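PDB 4BLG: latency-associated nuclear antigen from Murid herpesvirus 4, which probably binds viral DNA through its C-terminal domain, the part of the longer latency protein present here, which assembles as a dimer. Local coordinates for residues A[25-37]-A[55-67]. Numbering follows the deposited sequence.
Sequences RLFDPEGHPPTHF and HKCIQSKHVLSTP. With PO4 (phosphate ion), chain D.
Ser60 OG donates to Leu26 O over 2.8 Å, lying in the carbonyl plane with a C=O...donor angle of 146°. The same hydroxyl oxygen accepts from His62 N at 3.1 Å, closing an ST turn, and more weakly from Val63 N. Chi1 of 74° sets OG between its own backbone N and carbonyl carbon, where it can serve both the turn and the end of helix 24-27. Next along, Lys61 N points almost straight (169°) at Asp28 O, but the bond is long and weak. The Lys61 chain, bent at chi2, runs past the carbonyls of Pro29 and Gly31: CG lies 3.1 Å from Gly31 O, while NZ bonds only weakly to Pro29 O. Asp28 OD1 shapes this loop from within, accepting from Glu30 N in an Asx turn. The His62 ring has Arg25 O over one face, toward the rim, and CE1 3.0 Å from His32 O; NE2 is also near that oxygen, but at an angle too poor for a hydrogen bond.

Outward, Pro33 CA makes a CA-H...O contact with Lys61 O. Two apolar clusters follow. Val63 CG2 meets Leu26 CD1 at a tight 3.4 Å, the two side chains crossing at about a right angle, and also lies over one face of the Phe27 ring; Leu99 of helix 93-110 packs against both Phe27 and Val63. Farther along, Leu64 CD1 touches Phe37 CZ at 3.6 Å, and Pro34 CG lies over one face of that ring, toward its rim.

On the helix 24-27 side, backbone N-H groups and cationic side chains form an anion site: a phosphate, probably from the crystallisation liquor, is held by Arg25 N, NE and NH2, by Leu26 N and by Lys98. Ser60 thus ties the 60-63 turn to helix 24-27 through one hydroxyl that both donates and accepts, whereas the lysine beside it meets the loop mostly through carbon-to-carbonyl contacts and two weak bonds.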
loop_
_atom_site.group_PDB
_atom_site.type_symbol
_atom_site.label_atom_id
_atom_site.label_comp_id
_atom_site.label_asym_id
_atom_site.label_seq_id
_atom_site.Cartn_x
_atom_site.Cartn_y
_atom_site.Cartn_z
ATOM N N ARG A 25 -16.744 -1.695 17.664
ATOM C CA ARG A 25 -16.627 -0.334 17.142
ATOM C C ARG A 25 -15.845 -0.322 15.829
ATOM O O ARG A 25 -16.288 0.257 14.837
ATOM C CB ARG A 25 -15.966 0.594 18.164
ATOM C CG ARG A 25 -16.860 0.914 19.370
ATOM C CD ARG A 25 -16.107 1.629 20.496
ATOM N NE ARG A 25 -14.880 0.930 20.876
ATOM C CZ ARG A 25 -13.974 1.398 21.730
ATOM N NH1 ARG A 25 -14.138 2.579 22.315
ATOM N NH2 ARG A 25 -12.891 0.682 22.001
ATOM N N LEU A 26 -14.689 -0.971 15.823
ATOM C CA LEU A 26 -13.850 -1.004 14.634
ATOM C C LEU A 26 -14.590 -1.587 13.425
ATOM O O LEU A 26 -14.479 -1.061 12.315
ATOM C CB LEU A 26 -12.573 -1.801 14.906
ATOM C CG LEU A 26 -11.533 -1.792 13.781
ATOM C CD1 LEU A 26 -11.104 -0.370 13.442
ATOM C CD2 LEU A 26 -10.329 -2.642 14.156
ATOM N N PHE A 27 -15.360 -2.655 13.636
ATOM C CA PHE A 27 -15.998 -3.356 12.518
ATOM C C PHE A 27 -17.491 -3.112 12.387
ATOM O O PHE A 27 -18.159 -3.768 11.593
ATOM C CB PHE A 27 -15.724 -4.849 12.599
ATOM C CG PHE A 27 -14.347 -5.216 12.168
ATOM C CD1 PHE A 27 -14.061 -5.415 10.830
ATOM C CD2 PHE A 27 -13.330 -5.342 13.096
ATOM C CE1 PHE A 27 -12.789 -5.742 10.426
ATOM C CE2 PHE A 27 -12.052 -5.671 12.698
ATOM C CZ PHE A 27 -11.781 -5.872 11.361
ATOM N N ASP A 28 -18.011 -2.172 13.164
ATOM C CA ASP A 28 -19.389 -1.732 13.009
ATOM C C ASP A 28 -19.644 -1.393 11.545
ATOM O O ASP A 28 -18.962 -0.533 10.985
ATOM C CB ASP A 28 -19.638 -0.488 13.857
ATOM C CG ASP A 28 -21.108 -0.244 14.110
ATOM O OD1 ASP A 28 -21.923 -0.739 13.302
ATOM O OD2 ASP A 28 -21.442 0.435 15.111
ATOM N N PRO A 29 -20.629 -2.058 10.914
ATOM C CA PRO A 29 -20.918 -1.772 9.504
ATOM C C PRO A 29 -21.703 -0.473 9.324
ATOM O O PRO A 29 -21.871 -0.006 8.196
ATOM C CB PRO A 29 -21.762 -2.973 9.057
ATOM C CG PRO A 29 -21.939 -3.848 10.275
ATOM C CD PRO A 29 -21.578 -3.032 11.468
ATOM N N GLU A 30 -22.179 0.097 10.428
ATOM C CA GLU A 30 -22.821 1.408 10.406
ATOM C C GLU A 30 -22.014 2.381 11.258
ATOM O O GLU A 30 -21.058 1.990 11.930
ATOM C CB GLU A 30 -24.272 1.312 10.889
ATOM C CG GLU A 30 -25.143 0.442 9.989
ATOM C CD GLU A 30 -25.566 1.151 8.706
ATOM O OE1 GLU A 30 -25.202 2.334 8.523
ATOM O OE2 GLU A 30 -26.262 0.518 7.878
ATOM N N GLY A 31 -22.393 3.654 11.207
ATOM C CA GLY A 31 -21.620 4.713 11.832
ATOM C C GLY A 31 -20.968 5.592 10.779
ATOM O O GLY A 31 -21.355 5.565 9.608
ATOM N N HIS A 32 -19.974 6.370 11.197
ATOM C CA HIS A 32 -19.321 7.329 10.308
ATOM C C HIS A 32 -17.838 7.038 10.166
ATOM O O HIS A 32 -17.154 6.791 11.158
ATOM C CB HIS A 32 -19.500 8.746 10.848
ATOM C CG HIS A 32 -20.919 9.207 10.854
ATOM N ND1 HIS A 32 -21.687 9.247 12.001
ATOM C CD2 HIS A 32 -21.721 9.640 9.854
ATOM C CE1 HIS A 32 -22.892 9.691 11.705
ATOM N NE2 HIS A 32 -22.942 9.937 10.406
ATOM N N PRO A 33 -17.327 7.075 8.925
ATOM C CA PRO A 33 -15.892 6.844 8.779
ATOM C C PRO A 33 -15.132 7.969 9.441
ATOM O O PRO A 33 -15.694 9.042 9.643
ATOM C CB PRO A 33 -15.677 6.869 7.263
ATOM C CG PRO A 33 -16.785 7.695 6.740
ATOM C CD PRO A 33 -17.958 7.474 7.656
ATOM N N PRO A 34 -13.871 7.728 9.794
ATOM C CA PRO A 34 -13.115 8.825 10.382
ATOM C C PRO A 34 -12.846 9.883 9.321
ATOM O O PRO A 34 -13.005 9.628 8.125
ATOM C CB PRO A 34 -11.818 8.152 10.817
ATOM C CG PRO A 34 -11.652 7.007 9.872
ATOM C CD PRO A 34 -13.035 6.541 9.535
ATOM N N THR A 35 -12.426 11.057 9.758
ATOM C CA THR A 35 -12.215 12.165 8.844
ATOM C C THR A 35 -10.994 11.908 7.980
ATOM O O THR A 35 -10.997 12.223 6.791
ATOM C CB THR A 35 -12.035 13.467 9.610
ATOM O OG1 THR A 35 -13.204 13.702 10.403
ATOM C CG2 THR A 35 -11.819 14.640 8.647
ATOM N N HIS A 36 -9.960 11.325 8.584
ATOM C CA HIS A 36 -8.730 10.991 7.870
ATOM C C HIS A 36 -8.223 9.619 8.289
ATOM O O HIS A 36 -8.422 9.189 9.425
ATOM C CB HIS A 36 -7.640 12.034 8.141
ATOM C CG HIS A 36 -7.994 13.416 7.690
ATOM N ND1 HIS A 36 -8.508 13.683 6.439
ATOM C CD2 HIS A 36 -7.898 14.610 8.320
ATOM C CE1 HIS A 36 -8.719 14.982 6.320
ATOM N NE2 HIS A 36 -8.356 15.567 7.447
ATOM N N PHE A 37 -7.566 8.939 7.359
ATOM C CA PHE A 37 -6.969 7.636 7.613
ATOM C C PHE A 37 -5.454 7.782 7.646
ATOM O O PHE A 37 -4.806 7.795 6.601
ATOM C CB PHE A 37 -7.362 6.659 6.506
ATOM C CG PHE A 37 -8.824 6.334 6.482
ATOM C CD1 PHE A 37 -9.720 7.170 5.833
ATOM C CD2 PHE A 37 -9.306 5.199 7.117
ATOM C CE1 PHE A 37 -11.073 6.879 5.817
ATOM C CE2 PHE A 37 -10.658 4.896 7.097
ATOM C CZ PHE A 37 -11.543 5.739 6.445
ATOM N N HIS A 55 -9.956 -9.606 2.020
ATOM C CA HIS A 55 -10.416 -8.427 1.315
ATOM C C HIS A 55 -11.920 -8.258 1.477
ATOM O O HIS A 55 -12.394 -7.152 1.739
ATOM C CB HIS A 55 -10.072 -8.508 -0.163
ATOM C CG HIS A 55 -10.868 -7.567 -1.006
ATOM N ND1 HIS A 55 -10.649 -6.206 -1.011
ATOM C CD2 HIS A 55 -11.901 -7.787 -1.851
ATOM C CE1 HIS A 55 -11.507 -5.630 -1.834
ATOM N NE2 HIS A 55 -12.275 -6.568 -2.360
ATOM N N LYS A 56 -12.682 -9.334 1.301
ATOM C CA LYS A 56 -14.134 -9.221 1.475
ATOM C C LYS A 56 -14.472 -9.021 2.970
ATOM O O LYS A 56 -15.456 -8.376 3.305
ATOM C CB LYS A 56 -14.906 -10.422 0.859
ATOM C CG LYS A 56 -14.791 -10.632 -0.695
ATOM C CD LYS A 56 -15.725 -9.770 -1.598
ATOM C CE LYS A 56 -15.458 -10.082 -3.088
ATOM N NZ LYS A 56 -15.383 -8.920 -4.022
ATOM N N CYS A 57 -13.636 -9.546 3.864
ATOM C CA CYS A 57 -13.933 -9.498 5.300
ATOM C C CYS A 57 -13.491 -8.247 6.074
ATOM O O CYS A 57 -14.215 -7.778 6.952
ATOM C CB CYS A 57 -13.357 -10.733 5.993
ATOM S SG CYS A 57 -14.229 -12.237 5.562
ATOM N N ILE A 58 -12.306 -7.721 5.782
ATOM C CA ILE A 58 -11.790 -6.569 6.521
ATOM C C ILE A 58 -12.324 -5.279 5.908
ATOM O O ILE A 58 -11.597 -4.516 5.246
ATOM C CB ILE A 58 -10.249 -6.571 6.570
ATOM C CG1 ILE A 58 -9.760 -7.873 7.214
ATOM C CG2 ILE A 58 -9.731 -5.385 7.369
ATOM C CD1 ILE A 58 -8.266 -8.126 7.058
ATOM N N GLN A 59 -13.616 -5.060 6.139
ATOM C CA GLN A 59 -14.342 -3.916 5.607
ATOM C C GLN A 59 -15.375 -3.464 6.626
ATOM O O GLN A 59 -16.053 -4.282 7.246
ATOM C CB GLN A 59 -15.062 -4.289 4.311
ATOM C CG GLN A 59 -14.165 -4.809 3.206
ATOM C CD GLN A 59 -13.287 -3.734 2.594
ATOM O OE1 GLN A 59 -13.295 -2.578 3.028
ATOM N NE2 GLN A 59 -12.523 -4.113 1.572
ATOM N N SER A 60 -15.494 -2.155 6.794
ATOM C CA SER A 60 -16.523 -1.572 7.646
ATOM C C SER A 60 -16.501 -0.063 7.460
ATOM O O SER A 60 -15.874 0.454 6.533
ATOM C CB SER A 60 -16.282 -1.911 9.115
ATOM O OG SER A 60 -15.204 -1.146 9.625
ATOM N N LYS A 61 -17.179 0.645 8.350
ATOM C CA LYS A 61 -17.193 2.095 8.289
ATOM C C LYS A 61 -15.853 2.678 8.730
ATOM O O LYS A 61 -15.519 3.807 8.375
ATOM C CB LYS A 61 -18.314 2.651 9.168
ATOM C CG LYS A 61 -19.320 3.487 8.414
ATOM C CD LYS A 61 -20.061 2.671 7.378
ATOM C CE LYS A 61 -21.197 3.473 6.772
ATOM N NZ LYS A 61 -22.086 2.627 5.937
ATOM N N HIS A 62 -15.089 1.917 9.508
ATOM C CA HIS A 62 -13.843 2.431 10.063
ATOM C C HIS A 62 -12.605 1.699 9.555
ATOM O O HIS A 62 -11.483 2.048 9.922
ATOM C CB HIS A 62 -13.887 2.375 11.588
ATOM C CG HIS A 62 -14.872 3.324 12.195
ATOM N ND1 HIS A 62 -16.229 3.229 11.974
ATOM C CD2 HIS A 62 -14.697 4.390 13.008
ATOM C CE1 HIS A 62 -16.849 4.191 12.631
ATOM N NE2 HIS A 62 -15.943 4.911 13.267
ATOM N N VAL A 63 -12.813 0.690 8.718
ATOM C CA VAL A 63 -11.721 -0.072 8.128
ATOM C C VAL A 63 -12.046 -0.250 6.666
ATOM O O VAL A 63 -13.088 -0.806 6.333
ATOM C CB VAL A 63 -11.578 -1.489 8.739
ATOM C CG1 VAL A 63 -10.225 -2.085 8.379
ATOM C CG2 VAL A 63 -11.758 -1.455 10.246
ATOM N N LEU A 64 -11.167 0.231 5.790
ATOM C CA LEU A 64 -11.378 0.082 4.358
ATOM C C LEU A 64 -10.187 -0.638 3.763
ATOM O O LEU A 64 -9.043 -0.257 4.005
ATOM C CB LEU A 64 -11.547 1.443 3.699
ATOM C CG LEU A 64 -12.516 2.404 4.396
ATOM C CD1 LEU A 64 -12.542 3.727 3.658
ATOM C CD2 LEU A 64 -13.914 1.833 4.482
ATOM N N SER A 65 -10.447 -1.682 2.986
ATOM C CA SER A 65 -9.361 -2.449 2.400
ATOM C C SER A 65 -9.344 -2.395 0.882
ATOM O O SER A 65 -10.378 -2.416 0.218
ATOM C CB SER A 65 -9.401 -3.903 2.864
ATOM O OG SER A 65 -9.175 -3.996 4.258
ATOM N N THR A 66 -8.134 -2.316 0.353
ATOM C CA THR A 66 -7.898 -2.349 -1.072
ATOM C C THR A 66 -8.150 -3.752 -1.597
ATOM O O THR A 66 -8.207 -4.711 -0.819
ATOM C CB THR A 66 -6.437 -2.039 -1.367
ATOM O OG1 THR A 66 -5.619 -3.065 -0.788
ATOM C CG2 THR A 66 -6.050 -0.708 -0.787
ATOM N N PRO A 67 -8.297 -3.885 -2.919
ATOM C CA PRO A 67 -8.246 -5.231 -3.498
ATOM C C PRO A 67 -6.873 -5.837 -3.280
ATOM O O PRO A 67 -5.953 -5.145 -2.808
ATOM C CB PRO A 67 -8.515 -5.000 -4.985
ATOM C CG PRO A 67 -8.438 -3.528 -5.202
ATOM C CD PRO A 67 -8.690 -2.864 -3.899
HETATM P P PO4 D . -13.628 -2.142 19.575
HETATM O O1 PO4 D . -13.243 -3.366 20.363
HETATM O O2 PO4 D . -13.394 -2.373 18.102
HETATM O O3 PO4 D . -15.083 -1.803 19.752
HETATM O O4 PO4 D . -12.775 -0.991 20.038
#